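Local coordinates for protein GrgF (Penicillium sp. sh18, PDB 6LZH) that acts as a polyketide transferase in the biosynthesis of the fungal polyketide gregatin A, probably joining two polyketide chains by Claisen condensation, at residues Pro33-Met37 / Gly60-Tyr66; Ala123-Lys129 / Val223-Ile227; Ser228-Met234 / Met255-Glu260. One frame throughout, in Å; residues are numbered along the deposited sequence.

Interaction 1. Residues Pro33-Met37 / Gly60-Tyr66; sequences PALIM and GITCLLY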
ATOM      1  N   PRO A  33      -1.088  20.361  24.816  1.00 22.41           N
ATOM      2  CA  PRO A  33      -0.628  19.375  23.829  1.00 21.52           C
ATOM      3  C   PRO A  33      -1.389  18.061  23.946  1.00 18.28           C
ATOM      4  O   PRO A  33      -2.075  17.783  24.936  1.00 15.18           O
ATOM      5  CB  PRO A  33       0.854  19.202  24.173  1.00 17.45           C
ATOM      6  CG  PRO A  33       0.913  19.483  25.683  1.00 19.49           C
ATOM      7  CD  PRO A  33      -0.146  20.535  25.942  1.00 20.21           C
ATOM      8  N   ALA A  34      -1.274  17.250  22.891  1.00 18.15           N
ATOM      9  CA  ALA A  34      -1.942  15.952  22.839  1.00 15.54           C
ATOM     10  C   ALA A  34      -1.068  14.936  22.109  1.00 18.69           C
ATOM     11  O   ALA A  34      -0.146  15.292  21.358  1.00 16.95           O
ATOM     12  CB  ALA A  34      -3.311  16.034  22.156  1.00 15.12           C
ATOM     13  N   LEU A  35      -1.399  13.660  22.325  1.00 14.69           N
ATOM     14  CA  LEU A  35      -0.602  12.537  21.842  1.00 17.52           C
ATOM     15  C   LEU A  35      -1.519  11.375  21.494  1.00 17.67           C
ATOM     16  O   LEU A  35      -2.366  10.977  22.309  1.00 14.81           O
ATOM     17  CB  LEU A  35       0.414  12.096  22.898  1.00 16.88           C
ATOM     18  CG  LEU A  35       1.508  11.132  22.459  1.00 20.78           C
ATOM     19  CD1 LEU A  35       2.470  11.826  21.519  1.00 17.70           C
ATOM     20  CD2 LEU A  35       2.253  10.606  23.689  1.00 18.45           C
ATOM     21  N   ILE A  36      -1.343  10.840  20.287  1.00 15.13           N
ATOM     22  CA  ILE A  36      -2.042   9.650  19.814  1.00 13.76           C
ATOM     23  C   ILE A  36      -1.045   8.497  19.823  1.00 14.97           C
ATOM     24  O   ILE A  36      -0.027   8.546  19.117  1.00 14.74           O
ATOM     25  CB  ILE A  36      -2.631   9.859  18.410  1.00 13.95           C
ATOM     26  CG1 ILE A  36      -3.562  11.075  18.389  1.00 14.05           C
ATOM     27  CG2 ILE A  36      -3.344   8.588  17.946  1.00 14.57           C
ATOM     28  CD1 ILE A  36      -4.076  11.416  17.001  1.00 18.36           C
ATOM     29  N   MET A  37      -1.342   7.458  20.607  1.00 13.69           N
ATOM     30  CA  MET A  37      -0.406   6.368  20.879  1.00 15.66           C
ATOM     31  C   MET A  37      -0.834   5.091  20.163  1.00 16.17           C
ATOM     32  O   MET A  37      -2.003   4.694  20.236  1.00 15.70           O
ATOM     33  CB  MET A  37      -0.302   6.122  22.389  1.00 11.78           C
ATOM     34  CG  MET A  37       0.237   7.353  23.138  1.00 15.37           C
ATOM     35  SD  MET A  37       0.150   7.172  24.932  1.00 20.22           S
ATOM     36  CE  MET A  37       1.375   5.880  25.234  1.00 17.77           C
ATOM     37  N   GLY A  60       0.570  16.905  31.599  1.00 19.40           N
ATOM     38  CA  GLY A  60      -0.154  17.901  30.836  1.00 20.13           C
ATOM     39  C   GLY A  60      -0.470  17.544  29.402  1.00 19.97           C
ATOM     40  O   GLY A  60      -0.941  18.415  28.652  1.00 19.94           O
ATOM     41  N   ILE A  61      -0.257  16.301  28.986  1.00 17.60           N
ATOM     42  CA  ILE A  61      -0.515  15.899  27.607  1.00 16.17           C
ATOM     43  C   ILE A  61      -1.756  15.018  27.561  1.00 16.52           C
ATOM     44  O   ILE A  61      -1.788  13.954  28.193  1.00 16.66           O
ATOM     45  CB  ILE A  61       0.681  15.155  26.994  1.00 16.19           C
ATOM     46  CG1 ILE A  61       1.916  16.050  26.976  1.00 17.64           C
ATOM     47  CG2 ILE A  61       0.311  14.661  25.586  1.00 15.99           C
ATOM     48  CD1 ILE A  61       3.216  15.260  26.922  1.00 21.43           C
ATOM     49  N   THR A  62      -2.756  15.434  26.775  1.00 17.14           N
ATOM     50  CA  THR A  62      -3.949  14.616  26.564  1.00 15.88           C
ATOM     51  C   THR A  62      -3.643  13.474  25.602  1.00 17.47           C
ATOM     52  O   THR A  62      -3.211  13.706  24.468  1.00 18.49           O
ATOM     53  CB  THR A  62      -5.106  15.470  26.030  1.00 16.18           C
ATOM     54  OG1 THR A  62      -5.515  16.405  27.034  1.00 19.11           O
ATOM     55  CG2 THR A  62      -6.304  14.604  25.700  1.00 18.55           C
ATOM     56  N   CYS A  63      -3.880  12.237  26.039  1.00 17.70           N
ATOM     57  CA  CYS A  63      -3.505  11.070  25.253  1.00 16.36           C
ATOM     58  C   CYS A  63      -4.729  10.318  24.741  1.00 19.86           C
ATOM     59  O   CYS A  63      -5.724  10.146  25.458  1.00 18.16           O
ATOM     60  CB  CYS A  63      -2.615  10.121  26.081  1.00 15.05           C
ATOM     61  SG  CYS A  63      -1.045  10.896  26.565  1.00 20.27           S
ATOM     62  N   LEU A  64      -4.645   9.906  23.476  1.00 12.15           N
ATOM     63  CA  LEU A  64      -5.606   9.022  22.823  1.00 15.50           C
ATOM     64  C   LEU A  64      -4.913   7.687  22.573  1.00 17.44           C
ATOM     65  O   LEU A  64      -3.867   7.632  21.912  1.00 15.57           O
ATOM     66  CB  LEU A  64      -6.103   9.609  21.493  1.00 15.00           C
ATOM     67  CG  LEU A  64      -6.988   8.664  20.660  1.00 17.21           C
ATOM     68  CD1 LEU A  64      -8.326   8.311  21.384  1.00 17.81           C
ATOM     69  CD2 LEU A  64      -7.250   9.236  19.277  1.00 19.42           C
ATOM     70  N   LEU A  65      -5.475   6.616  23.119  1.00 15.18           N
ATOM     71  CA  LEU A  65      -4.926   5.276  22.956  1.00 17.44           C
ATOM     72  C   LEU A  65      -6.037   4.408  22.396  1.00 18.72           C
ATOM     73  O   LEU A  65      -7.063   4.232  23.056  1.00 23.68           O
ATOM     74  CB  LEU A  65      -4.436   4.752  24.315  1.00 17.44           C
ATOM     75  CG  LEU A  65      -3.888   3.352  24.458  1.00 21.59           C
ATOM     76  CD1 LEU A  65      -2.843   3.130  23.397  1.00 20.79           C
ATOM     77  CD2 LEU A  65      -3.309   3.146  25.881  1.00 18.99           C
ATOM     78  N   TYR A  66      -5.860   3.872  21.191  1.00 18.64           N
ATOM     79  CA  TYR A  66      -6.976   3.172  20.571  1.00 18.03           C
ATOM     80  C   TYR A  66      -6.561   1.848  19.945  1.00 17.01           C
ATOM     81  O   TYR A  66      -5.384   1.605  19.671  1.00 18.09           O
ATOM     82  CB  TYR A  66      -7.681   4.059  19.550  1.00 21.96           C
ATOM     83  CG  TYR A  66      -6.960   4.407  18.266  1.00 23.52           C
ATOM     84  CD1 TYR A  66      -6.890   3.498  17.212  1.00 21.77           C
ATOM     85  CD2 TYR A  66      -6.434   5.675  18.076  1.00 24.87           C
ATOM     86  CE1 TYR A  66      -6.282   3.824  16.030  1.00 23.43           C
ATOM     87  CE2 TYR A  66      -5.820   6.029  16.877  1.00 28.90           C
ATOM     88  CZ  TYR A  66      -5.749   5.096  15.854  1.00 26.55           C
ATOM     89  OH  TYR A  66      -5.147   5.423  14.656  1.00 25.80           O
TER
HETATM   90  O   HOH W   1      -4.233  18.655  26.325  1.00 21.54           O
HETATM   91  O   HOH W   2      -3.651   3.439  18.165  1.00 30.94           O
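Ile-36 keeps CG1 beside its backbone N (chi1 -56°), and CG2 is thereby turned toward Tyr-66. The Tyr-66 ring stands between its own backbone N and carbonyl carbon (chi1 69°), and its CE2 lies 3.7 Å from Ile-36 CG2. The methyl meets the ring obliquely. Ile-36 CG2 also faces Leu-64 CD2 on the same side of the sheet. Leu-91 of helix 84-99 packs on both Ile-36 and Tyr-66. On the other face Leu-35 and Met-37 pack with Cys-63 and Leu-65. Ile-61 joins this group through CG2, 3.7 Å from Leu-35 CB, while its CG1 branch meets the Pro-33 ring at CG, 3.8 Å away, roughly at a right angle. Helix 49-58 covers this face, with Phe-56 on Leu-35 and Cys-63.

The backbones run parallel and are held by four hydrogen bonds. Met-37 N to Leu-64 O (2.8 Å) is nearly straight, at 171°. Leu-35 uses both its N and its O, giving to Thr-62 O and taking from Leu-64 N. Thr-62 N gives to Pro-33 O at 3.1 Å. Pro-33 O also takes a hydrogen from a water 2.7 Å away, and the same water accepts from Thr-62 OG1, which bonds to Ala-28 N as well. Gly-60, with positive phi, is the C-prime residue of the Schellman motif that ends helix 49-58, just before strand 62-66. Strand 32-38, helix 49-58 and strand 62-66 make a beta-alpha-beta crossover, the repeating unit of the alpha/beta hydrolase sheet.

Interaction 2. Residues Ala123-Lys129 / Val223-Ile227; sequences AAAAFDK and VVQYI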
ATOM      1  N   ALA A 123       5.114   6.623   9.339  1.00 16.20           N
ATOM      2  CA  ALA A 123       4.481   6.766   8.029  1.00 15.75           C
ATOM      3  C   ALA A 123       3.409   7.844   8.063  1.00 14.61           C
ATOM      4  O   ALA A 123       3.281   8.635   7.125  1.00 16.98           O
ATOM      5  CB  ALA A 123       3.879   5.427   7.589  1.00 18.32           C
ATOM      6  N   ALA A 124       2.613   7.880   9.130  1.00 14.78           N
ATOM      7  CA  ALA A 124       1.590   8.919   9.228  1.00 16.89           C
ATOM      8  C   ALA A 124       2.229  10.302   9.295  1.00 18.59           C
ATOM      9  O   ALA A 124       1.738  11.254   8.672  1.00 16.77           O
ATOM     10  CB  ALA A 124       0.695   8.665  10.443  1.00 16.44           C
ATOM     11  N   ALA A 125       3.352  10.429  10.024  1.00 15.68           N
ATOM     12  CA  ALA A 125       4.058  11.709  10.073  1.00 16.19           C
ATOM     13  C   ALA A 125       4.635  12.078   8.711  1.00 16.63           C
ATOM     14  O   ALA A 125       4.838  13.263   8.421  1.00 18.97           O
ATOM     15  CB  ALA A 125       5.182  11.653  11.107  1.00 16.06           C
ATOM     16  N   ALA A 126       4.919  11.079   7.880  1.00 14.89           N
ATOM     17  CA  ALA A 126       5.430  11.362   6.539  1.00 19.40           C
ATOM     18  C   ALA A 126       4.400  12.104   5.700  1.00 18.69           C
ATOM     19  O   ALA A 126       4.761  12.878   4.809  1.00 18.76           O
ATOM     20  CB  ALA A 126       5.826  10.051   5.848  1.00 19.75           C
ATOM     21  N   PHE A 127       3.115  11.866   5.953  1.00 18.60           N
ATOM     22  CA  PHE A 127       2.064  12.347   5.068  1.00 18.08           C
ATOM     23  C   PHE A 127       1.253  13.500   5.641  1.00 22.82           C
ATOM     24  O   PHE A 127       0.671  14.271   4.862  1.00 19.46           O
ATOM     25  CB  PHE A 127       1.103  11.195   4.720  1.00 20.68           C
ATOM     26  CG  PHE A 127       1.775  10.009   4.088  1.00 23.43           C
ATOM     27  CD1 PHE A 127       2.720  10.186   3.084  1.00 24.96           C
ATOM     28  CD2 PHE A 127       1.459   8.714   4.489  1.00 25.40           C
ATOM     29  CE1 PHE A 127       3.355   9.089   2.490  1.00 28.06           C
ATOM     30  CE2 PHE A 127       2.074   7.619   3.889  1.00 26.68           C
ATOM     31  CZ  PHE A 127       3.034   7.818   2.887  1.00 25.80           C
ATOM     32  N   ASP A 128       1.212  13.655   6.963  1.00 16.97           N
ATOM     33  CA  ASP A 128       0.234  14.535   7.603  1.00 18.29           C
ATOM     34  C   ASP A 128       0.944  15.679   8.320  1.00 21.05           C
ATOM     35  O   ASP A 128       1.368  15.537   9.471  1.00 15.82           O
ATOM     36  CB  ASP A 128      -0.641  13.733   8.566  1.00 18.41           C
ATOM     37  CG  ASP A 128      -1.780  14.554   9.141  1.00 20.45           C
ATOM     38  OD1 ASP A 128      -1.934  15.730   8.730  1.00 18.35           O
ATOM     39  OD2 ASP A 128      -2.514  14.016  10.006  1.00 19.97           O
ATOM     40  N   LYS A 129       1.031  16.835   7.663  1.00 18.23           N
ATOM     41  CA  LYS A 129       1.709  17.982   8.263  1.00 19.27           C
ATOM     42  C   LYS A 129       0.884  18.681   9.343  1.00 20.48           C
ATOM     43  O   LYS A 129       1.353  19.680   9.898  1.00 21.42           O
ATOM     44  CB  LYS A 129       2.103  18.984   7.164  1.00 20.75           C
ATOM     45  CG  LYS A 129       3.116  18.414   6.203  1.00 26.40           C
ATOM     46  CD  LYS A 129       4.378  17.999   6.939  1.00 28.44           C
ATOM     47  CE  LYS A 129       5.135  16.945   6.149  1.00 33.62           C
ATOM     48  NZ  LYS A 129       5.354  15.689   6.909  1.00 23.23           N
ATOM     49  N   VAL A 223       9.376   6.154   2.611  1.00 25.23           N
ATOM     50  CA  VAL A 223       8.598   7.369   2.834  1.00 24.08           C
ATOM     51  C   VAL A 223       9.107   8.186   4.020  1.00 18.74           C
ATOM     52  O   VAL A 223       8.679   9.330   4.200  1.00 24.31           O
ATOM     53  CB  VAL A 223       7.094   7.051   2.997  1.00 27.72           C
ATOM     54  CG1 VAL A 223       6.603   6.134   1.857  1.00 26.60           C
ATOM     55  CG2 VAL A 223       6.789   6.439   4.363  1.00 20.95           C
ATOM     56  N   VAL A 224      10.020   7.636   4.831  1.00 21.09           N
ATOM     57  CA  VAL A 224      10.429   8.385   6.027  1.00 17.55           C
ATOM     58  C   VAL A 224      11.212   9.652   5.678  1.00 23.98           C
ATOM     59  O   VAL A 224      11.272  10.588   6.492  1.00 16.63           O
ATOM     60  CB  VAL A 224      11.233   7.512   7.005  1.00 21.43           C
ATOM     61  CG1 VAL A 224      10.329   6.470   7.637  1.00 22.16           C
ATOM     62  CG2 VAL A 224      12.468   6.878   6.319  1.00 22.63           C
ATOM     63  N   GLN A 225      11.783   9.733   4.470  1.00 21.57           N
ATOM     64  CA  GLN A 225      12.447  10.970   4.071  1.00 24.00           C
ATOM     65  C   GLN A 225      11.473  12.133   3.951  1.00 25.43           C
ATOM     66  O   GLN A 225      11.906  13.292   3.982  1.00 27.66           O
ATOM     67  CB  GLN A 225      13.205  10.778   2.751  1.00 22.53           C
ATOM     68  CG  GLN A 225      12.320  10.622   1.542  1.00 29.82           C
ATOM     69  CD  GLN A 225      12.053   9.162   1.203  1.00 37.36           C
ATOM     70  OE1 GLN A 225      11.994   8.299   2.098  1.00 32.98           O
ATOM     71  NE2 GLN A 225      11.916   8.868  -0.096  1.00 32.21           N
ATOM     72  N   TYR A 226      10.171  11.857   3.854  1.00 22.29           N
ATOM     73  CA  TYR A 226       9.159  12.905   3.749  1.00 22.03           C
ATOM     74  C   TYR A 226       8.668  13.417   5.094  1.00 21.69           C
ATOM     75  O   TYR A 226       7.841  14.337   5.133  1.00 22.32           O
ATOM     76  CB  TYR A 226       7.958  12.409   2.947  1.00 24.88           C
ATOM     77  CG  TYR A 226       8.298  11.893   1.557  1.00 27.77           C
ATOM     78  CD1 TYR A 226       9.055  12.650   0.675  1.00 34.33           C
ATOM     79  CD2 TYR A 226       7.851  10.658   1.138  1.00 29.77           C
ATOM     80  CE1 TYR A 226       9.350  12.196  -0.593  1.00 37.35           C
ATOM     81  CE2 TYR A 226       8.145  10.184  -0.132  1.00 37.83           C
ATOM     82  CZ  TYR A 226       8.895  10.959  -0.993  1.00 41.93           C
ATOM     83  OH  TYR A 226       9.188  10.483  -2.259  1.00 44.38           O
ATOM     84  N   ILE A 227       9.110  12.838   6.204  1.00 18.94           N
ATOM     85  CA  ILE A 227       8.653  13.352   7.488  1.00 18.01           C
ATOM     86  C   ILE A 227       9.091  14.801   7.658  1.00 17.78           C
ATOM     87  O   ILE A 227       8.290  15.673   8.009  1.00 15.53           O
ATOM     88  CB  ILE A 227       9.155  12.454   8.630  1.00 16.98           C
ATOM     89  CG1 ILE A 227       8.554  11.046   8.501  1.00 13.65           C
ATOM     90  CG2 ILE A 227       8.842  13.101   9.990  1.00 17.39           C
ATOM     91  CD1 ILE A 227       9.245  10.005   9.371  1.00 16.66           C
TER
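Ala-126 sits at the apolar centre, its CB enclosed by Val-223, Tyr-226 and Ile-227. Ile-227 lays CG1 against the helix backbone, 3.7 Å from Ala-126 N, and 3.9 Å from Ala-126 CB. With CG1 beside its own backbone N (chi1 -63°), Ile-227 has CG2 placed to reach Ala-125 CB at 4.1 Å. Val-223 divides its branches: CG2 touches Ala-126 CB at 4.0 Å, and CG1 approaches Phe-127 CZ obliquely to the ring, at 4.1 Å. The small alanine side chains let the loop backbone come close, with Ala-126 CB only 3.4 Å from Val-223 O.

Residues 123-127 belong to helix 116-127, which follows the probable nucleophile Cys-115, as the helix after the nucleophile elbow does in alpha/beta hydrolases. The loop 223-227 packs on the far end of this helix from the elbow. The second subunit adds to the apolar patch: its Tyr-213 meets the Phe-127 ring edge-to-face, and its Leu-216 packs on Phe-127 and Val-223.

At the polar edge Lys-129 bends at chi2 and chi4, which brings NZ to the loop. Its NZ gives a hydrogen bond to Ile-227 O at 3.1 Å, tilted from the carbonyl plane, and a weak one to Tyr-226 O at 3.3 Å. A methionine in its place would probably leave both carbonyls without their charged donor. Thr-230 OG1 is a further, weak partner of NZ.

Interaction 3. Residues Ser228-Met234 / Met255-Glu260; sequences SPTPAMM and MKEPKE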
ATOM      1  N   SER A 228      10.357  15.088   7.382  1.00 17.05           N
ATOM      2  CA  SER A 228      10.836  16.448   7.591  1.00 19.10           C
ATOM      3  C   SER A 228      10.024  17.413   6.724  1.00 23.18           C
ATOM      4  O   SER A 228       9.745  17.116   5.557  1.00 20.92           O
ATOM      5  CB  SER A 228      12.324  16.569   7.267  1.00 21.41           C
ATOM      6  OG  SER A 228      12.721  17.928   7.162  1.00 20.55           O
ATOM      7  N   PRO A 229       9.669  18.598   7.236  1.00 21.12           N
ATOM      8  CA  PRO A 229      10.247  19.178   8.454  1.00 20.20           C
ATOM      9  C   PRO A 229       9.527  18.898   9.781  1.00 21.61           C
ATOM     10  O   PRO A 229       9.814  19.608  10.762  1.00 19.53           O
ATOM     11  CB  PRO A 229      10.229  20.673   8.146  1.00 22.55           C
ATOM     12  CG  PRO A 229       8.968  20.837   7.326  1.00 23.69           C
ATOM     13  CD  PRO A 229       8.831  19.567   6.505  1.00 22.93           C
ATOM     14  N   THR A 230       8.643  17.901   9.826  1.00 18.44           N
ATOM     15  CA  THR A 230       8.002  17.519  11.085  1.00 19.68           C
ATOM     16  C   THR A 230       9.017  16.871  12.020  1.00 17.81           C
ATOM     17  O   THR A 230       9.560  15.814  11.686  1.00 20.75           O
ATOM     18  CB  THR A 230       6.854  16.539  10.840  1.00 23.38           C
ATOM     19  OG1 THR A 230       5.850  17.147  10.011  1.00 20.88           O
ATOM     20  CG2 THR A 230       6.241  16.106  12.182  1.00 19.28           C
ATOM     21  N   PRO A 231       9.282  17.441  13.199  1.00 18.33           N
ATOM     22  CA  PRO A 231      10.299  16.868  14.089  1.00 17.59           C
ATOM     23  C   PRO A 231       9.962  15.436  14.482  1.00 14.70           C
ATOM     24  O   PRO A 231       8.825  15.123  14.837  1.00 13.57           O
ATOM     25  CB  PRO A 231      10.268  17.802  15.307  1.00 21.71           C
ATOM     26  CG  PRO A 231       9.638  19.050  14.827  1.00 24.14           C
ATOM     27  CD  PRO A 231       8.668  18.655  13.764  1.00 21.85           C
ATOM     28  N   ALA A 232      10.970  14.565  14.432  1.00 14.16           N
ATOM     29  CA  ALA A 232      10.781  13.142  14.675  1.00 15.51           C
ATOM     30  C   ALA A 232      11.864  12.616  15.605  1.00 17.45           C
ATOM     31  O   ALA A 232      13.037  12.987  15.488  1.00 16.45           O
ATOM     32  CB  ALA A 232      10.807  12.337  13.365  1.00 17.07           C
ATOM     33  N   MET A 233      11.465  11.759  16.539  1.00 13.06           N
ATOM     34  CA  MET A 233      12.396  11.166  17.480  1.00 14.33           C
ATOM     35  C   MET A 233      12.313   9.654  17.398  1.00 13.86           C
ATOM     36  O   MET A 233      11.216   9.085  17.445  1.00 16.49           O
ATOM     37  CB  MET A 233      12.095  11.618  18.906  1.00 13.74           C
ATOM     38  CG  MET A 233      12.957  10.930  19.905  1.00 13.26           C
ATOM     39  SD  MET A 233      12.620  11.609  21.561  1.00 17.34           S
ATOM     40  CE  MET A 233      13.820  10.687  22.520  1.00 19.41           C
ATOM     41  N   MET A 234      13.461   8.996  17.306  1.00 12.41           N
ATOM     42  CA  MET A 234      13.489   7.550  17.423  1.00 16.34           C
ATOM     43  C   MET A 234      14.114   7.153  18.747  1.00 15.80           C
ATOM     44  O   MET A 234      15.129   7.734  19.167  1.00 14.32           O
ATOM     45  CB  MET A 234      14.273   6.895  16.287  1.00 15.05           C
ATOM     46  CG  MET A 234      14.032   5.385  16.259  1.00 16.66           C
ATOM     47  SD  MET A 234      14.855   4.630  14.854  1.00 20.87           S
ATOM     48  CE  MET A 234      13.895   5.259  13.473  1.00 20.11           C
ATOM     49  N   MET A 255      15.958   9.031   7.408  1.00 18.78           N
ATOM     50  CA  MET A 255      15.186  10.222   7.712  1.00 17.41           C
ATOM     51  C   MET A 255      16.034  11.492   7.551  1.00 19.73           C
ATOM     52  O   MET A 255      17.268  11.474   7.633  1.00 18.66           O
ATOM     53  CB  MET A 255      14.618  10.133   9.137  1.00 17.31           C
ATOM     54  CG  MET A 255      13.613   8.983   9.290  1.00 15.38           C
ATOM     55  SD  MET A 255      13.406   8.415  10.993  1.00 19.03           S
ATOM     56  CE  MET A 255      12.750   9.876  11.777  1.00 17.32           C
ATOM     57  N   LYS A 256      15.352  12.609   7.322  1.00 18.54           N
ATOM     58  CA  LYS A 256      15.999  13.915   7.277  1.00 18.55           C
ATOM     59  C   LYS A 256      15.878  14.643   8.618  1.00 18.35           C
ATOM     60  O   LYS A 256      15.009  14.337   9.446  1.00 16.35           O
ATOM     61  CB  LYS A 256      15.389  14.776   6.174  1.00 18.30           C
ATOM     62  CG  LYS A 256      15.703  14.303   4.746  1.00 24.96           C
ATOM     63  CD  LYS A 256      14.707  14.947   3.782  1.00 30.80           C
ATOM     64  CE  LYS A 256      15.323  15.333   2.453  1.00 36.28           C
ATOM     65  NZ  LYS A 256      15.688  14.147   1.632  1.00 40.20           N
ATOM     66  N   GLU A 257      16.754  15.637   8.818  1.00 17.47           N
ATOM     67  CA  GLU A 257      16.599  16.562   9.940  1.00 14.86           C
ATOM     68  C   GLU A 257      15.342  17.403   9.727  1.00 16.99           C
ATOM     69  O   GLU A 257      14.969  17.681   8.588  1.00 17.93           O
ATOM     70  CB  GLU A 257      17.821  17.481  10.067  1.00 19.81           C
ATOM     71  CG  GLU A 257      19.131  16.784  10.490  1.00 18.13           C
ATOM     72  CD  GLU A 257      19.052  16.201  11.884  1.00 18.80           C
ATOM     73  OE1 GLU A 257      18.235  16.702  12.699  1.00 18.50           O
ATOM     74  OE2 GLU A 257      19.817  15.253  12.164  1.00 15.57           O
ATOM     75  N   PRO A 258      14.672  17.840  10.810  1.00 16.70           N
ATOM     76  CA  PRO A 258      15.042  17.624  12.215  1.00 17.52           C
ATOM     77  C   PRO A 258      14.636  16.241  12.737  1.00 18.65           C
ATOM     78  O   PRO A 258      13.466  15.850  12.696  1.00 16.95           O
ATOM     79  CB  PRO A 258      14.287  18.740  12.950  1.00 17.28           C
ATOM     80  CG  PRO A 258      13.037  18.946  12.121  1.00 17.14           C
ATOM     81  CD  PRO A 258      13.428  18.623  10.678  1.00 17.13           C
ATOM     82  N   LYS A 259      15.620  15.504  13.235  1.00 17.76           N
ATOM     83  CA  LYS A 259      15.384  14.167  13.754  1.00 17.78           C
ATOM     84  C   LYS A 259      16.312  13.963  14.932  1.00 18.05           C
ATOM     85  O   LYS A 259      17.428  14.478  14.942  1.00 18.35           O
ATOM     86  CB  LYS A 259      15.616  13.080  12.695  1.00 16.67           C
ATOM     87  CG  LYS A 259      17.055  13.045  12.182  1.00 18.64           C
ATOM     88  CD  LYS A 259      17.237  12.047  11.048  1.00 17.17           C
ATOM     89  CE  LYS A 259      18.716  11.956  10.646  1.00 17.67           C
ATOM     90  NZ  LYS A 259      18.920  10.912   9.604  1.00 17.47           N
ATOM     91  N   GLU A 260      15.837  13.246  15.942  1.00 15.55           N
ATOM     92  CA  GLU A 260      16.627  13.041  17.147  1.00 13.92           C
ATOM     93  C   GLU A 260      16.562  11.585  17.571  1.00 17.41           C
ATOM     94  O   GLU A 260      15.501  10.954  17.513  1.00 15.78           O
ATOM     95  CB  GLU A 260      16.145  13.947  18.300  1.00 15.89           C
ATOM     96  CG  GLU A 260      16.212  15.433  17.957  1.00 21.00           C
ATOM     97  CD  GLU A 260      15.820  16.333  19.124  1.00 21.84           C
ATOM     98  OE1 GLU A 260      15.811  15.849  20.278  1.00 18.12           O
ATOM     99  OE2 GLU A 260      15.532  17.527  18.873  1.00 20.67           O
TER
HETATM  100  O   HOH W   3      12.617  12.889   7.291  1.00 17.36           O
HETATM  101  O   HOH W   4      11.805  15.352  10.464  1.00 22.79           O
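Ala-232 and Met-233 pair in parallel with Lys-259 and Glu-260, the chains drawing together only after a looser start at Ser-228 and Lys-256. Glu-260 N bonds to Ala-232 O, and Met-234 N to Glu-260 O, the latter at 2.8 Å. Before them, Ala-232 N makes a weak bond to Pro-258 O at 3.3 Å.

Met-255 packs over the face that carries Ala-232. Its chain bends at chi3 (63°) and brings CE against Ala-232 CB, 3.5 Å away. Its SD lies 4.0 Å from Met-234 CE, where the two methionines cross obliquely. Ile-227 also packs on Ala-232, and Val-224 on Met-255. On the other face Met-233 and Glu-260 both pack on Phe-287 of helix 277-292. The Glu-260 carboxylate finds its partners there, in a salt bridge to Arg-290 and a hydrogen bond to His-291.

Strand 232-237, helix 245-254 and strand 259-264 form the last beta-alpha-beta unit of the alpha/beta hydrolase sheet. Strand 259-264 is its outermost strand on this side within the chain. Strand 232-237 leads to Asp-240, the probable acid of the catalytic triad.

Both approaching loops carry a cis proline, Pro-229 and Pro-258. The Pro-258 ring comes up to Pro-229 O with CG, at 3.6 Å. Ser-228 holds OG anti to its backbone N (chi1 166°) and donates to Glu-257 O at 2.7 Å. One water links Ser-228 N to Lys-256 N, and another gives hydrogens to Thr-230 O and Pro-258 O. Lys-259 runs extended beyond CG, and its NZ gives a hydrogen bond to Met-255 O at 2.6 Å, from above the carbonyl plane. Phe-252 offers NZ a second carbonyl, and its ring a cation-pi contact.

Overall arrangement
The three contacts follow one another along the chain without overlap. Interactions 1 and 3 are parallel strand pairs in the same mixed sheet, with centres about 20 Å apart. Strands 108-114 and 133-137 lie between them in the sheet. Interaction 2 fixes a loop to helix 116-127, and its centre is about 19 Å from that of interaction 1, without touching it. It does touch interaction 3, centre to centre about 10 Å: residues 223-227 run directly into 228-234. The loop thus bridges helix 116-127 and the end of the sheet formed by strands 232-237 and 259-264. The probable triad of Cys-115, Asp-240 and His-269 sits on loops that follow strands 108-114, 232-237 and 259-264 of this sheet.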